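Local coordinates for peptidase S8 and S53, subtilisin, kexin, sedolisin (Mycobacterium smegmatis, PDB 4KG7), which is a subtilisin-like serine protease, a mycosin of the ESX-3 type VII secretion system that probably cleaves proteins linked to that secretion pathway, at residues A[160-165]-A[193-198]. Sequence-based numbering, arbitrary orientation. Where two conformers were deposited one is given.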
loop_
_atom_site.group_PDB
_atom_site.type_symbol
_atom_site.label_atom_id
_atom_site.label_comp_id
_atom_site.label_asym_id
_atom_site.label_seq_id
_atom_site.Cartn_x
_atom_site.Cartn_y
_atom_site.Cartn_z
ATOM N N THR A 160 -8.118 13.985 -0.751
ATOM C CA THR A 160 -8.781 12.945 0.024
ATOM C C THR A 160 -7.779 12.054 0.749
ATOM O O THR A 160 -8.064 11.601 1.869
ATOM C CB THR A 160 -9.688 12.062 -0.835
ATOM O OG1 THR A 160 -8.913 11.488 -1.893
ATOM C CG2 THR A 160 -10.832 12.865 -1.402
ATOM N N LEU A 161 -6.605 11.825 0.148
ATOM C CA LEU A 161 -5.642 10.961 0.786
ATOM C C LEU A 161 -5.230 11.567 2.150
ATOM O O LEU A 161 -5.128 10.856 3.172
ATOM C CB LEU A 161 -4.394 10.765 -0.069
ATOM C CG LEU A 161 -3.325 9.883 0.591
ATOM C CD1 LEU A 161 -3.880 8.534 0.951
ATOM C CD2 LEU A 161 -2.119 9.735 -0.341
ATOM N N ALA A 162 -5.008 12.885 2.165
ATOM C CA ALA A 162 -4.550 13.532 3.399
ATOM C C ALA A 162 -5.606 13.395 4.486
ATOM O O ALA A 162 -5.284 13.121 5.651
ATOM C CB ALA A 162 -4.261 14.985 3.151
ATOM N N ARG A 163 -6.870 13.620 4.126
ATOM C CA ARG A 163 -7.931 13.455 5.105
ATOM C C ARG A 163 -8.012 12.009 5.584
ATOM O O ARG A 163 -8.222 11.741 6.777
ATOM C CB ARG A 163 -9.267 13.918 4.537
ATOM C CG ARG A 163 -9.330 15.429 4.366
ATOM C CD ARG A 163 -10.759 15.867 4.063
ATOM N NE ARG A 163 -11.143 15.666 2.672
ATOM C CZ ARG A 163 -12.306 15.190 2.222
ATOM N NH1 ARG A 163 -13.241 14.687 3.016
ATOM N NH2 ARG A 163 -12.518 15.181 0.921
ATOM N N ALA A 164 -7.896 11.071 4.650
ATOM C CA ALA A 164 -8.017 9.647 5.001
ATOM C C ALA A 164 -6.920 9.197 5.943
ATOM O O ALA A 164 -7.139 8.340 6.794
ATOM C CB ALA A 164 -8.011 8.799 3.743
ATOM N N VAL A 165 -5.737 9.748 5.767
ATOM C CA VAL A 165 -4.606 9.419 6.627
ATOM C C VAL A 165 -4.860 9.885 8.055
ATOM O O VAL A 165 -4.640 9.146 8.993
ATOM C CB VAL A 165 -3.288 9.989 6.043
ATOM C CG1 VAL A 165 -2.175 10.065 7.082
ATOM C CG2 VAL A 165 -2.856 9.214 4.800
ATOM N N SER A 193 1.843 20.508 0.880
ATOM C CA SER A 193 2.015 20.800 2.306
ATOM C C SER A 193 0.947 20.142 3.198
ATOM O O SER A 193 1.242 19.700 4.287
ATOM C CB SER A 193 2.048 22.310 2.546
ATOM O OG SER A 193 0.904 22.930 1.981
ATOM N N VAL A 194 -0.297 20.087 2.740
ATOM C CA VAL A 194 -1.370 19.508 3.559
ATOM C C VAL A 194 -1.183 17.996 3.704
ATOM O O VAL A 194 -1.353 17.422 4.776
ATOM C CB VAL A 194 -2.774 19.884 3.033
ATOM C CG1 VAL A 194 -3.859 19.172 3.836
ATOM C CG2 VAL A 194 -2.954 21.385 3.136
ATOM N N LEU A 195 -0.857 17.337 2.603
ATOM C CA LEU A 195 -0.583 15.897 2.653
ATOM C C LEU A 195 0.636 15.601 3.525
ATOM O O LEU A 195 0.620 14.673 4.352
ATOM C CB LEU A 195 -0.383 15.340 1.219
ATOM C CG LEU A 195 -0.049 13.836 1.116
ATOM C CD1 LEU A 195 -1.116 12.933 1.748
ATOM C CD2 LEU A 195 0.168 13.450 -0.335
ATOM N N GLY A 196 1.703 16.359 3.323
ATOM C CA GLY A 196 2.856 16.230 4.189
ATOM C C GLY A 196 2.496 16.381 5.658
ATOM O O GLY A 196 2.919 15.590 6.498
ATOM N N ALA A 197 1.684 17.379 5.969
ATOM C CA ALA A 197 1.260 17.616 7.351
ATOM C C ALA A 197 0.484 16.421 7.904
ATOM O O ALA A 197 0.653 16.033 9.062
ATOM C CB ALA A 197 0.432 18.876 7.461
ATOM N N ALA A 198 -0.425 15.901 7.098
ATOM C CA ALA A 198 -1.195 14.719 7.484
ATOM C C ALA A 198 -0.314 13.508 7.774
ATOM O O ALA A 198 -0.498 12.786 8.772
ATOM C CB ALA A 198 -2.199 14.407 6.393
#
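Ala162 sets its methyl directly on the backbone of Leu195: its CB lies 3.8 Å from Leu195 CA, and the CA atoms of Ala162 and Leu195 are 4.7 Å apart. The same methyl group is bordered by Ala198 CB, with Val194 CG1 more loosely placed at 4.3 Å. From the other helix, Ala198 answers with its own methyl, whose CB comes to 3.4 Å from the carbonyl oxygen O of Ala162. Leu195 reaches over with a single branch. With CG anti to the backbone N (chi1 178°), its CD1 lies against N and CA of Ala162 and also meets CG and CD2 of Leu161, both at 3.9 Å. One turn on, Val165 extends CG1 to 3.6 Å from Ala198 O; that methyl is likewise anti to its own N (chi1 162°).

The methyls of Ala162 and Ala198 let segments 160-165 and 193-198, parts of helices 150-170 and 193-205, run nearly parallel, 17° apart, their local axes 8.6 Å from each other. Val165 continues the seam onto Leu199 and Ala202, while Leu161, Ala164 and Val165 rest on Ile72 of the central parallel sheet, in the strand that ends at Asp73, the predicted charge-relay aspartate. At the outer margin, exposed Val194 touches Pro16, and Arg163, its CB directed away from the interface, hydrogen-bonds through NH1 and NH2 to the carbonyl oxygens of Thr19 and Gly21. Between these two segments of the subtilisin fold the chemistry is apolar, with backbone carbonyls touched by methyls, so shape and burial join them rather than directional bonds.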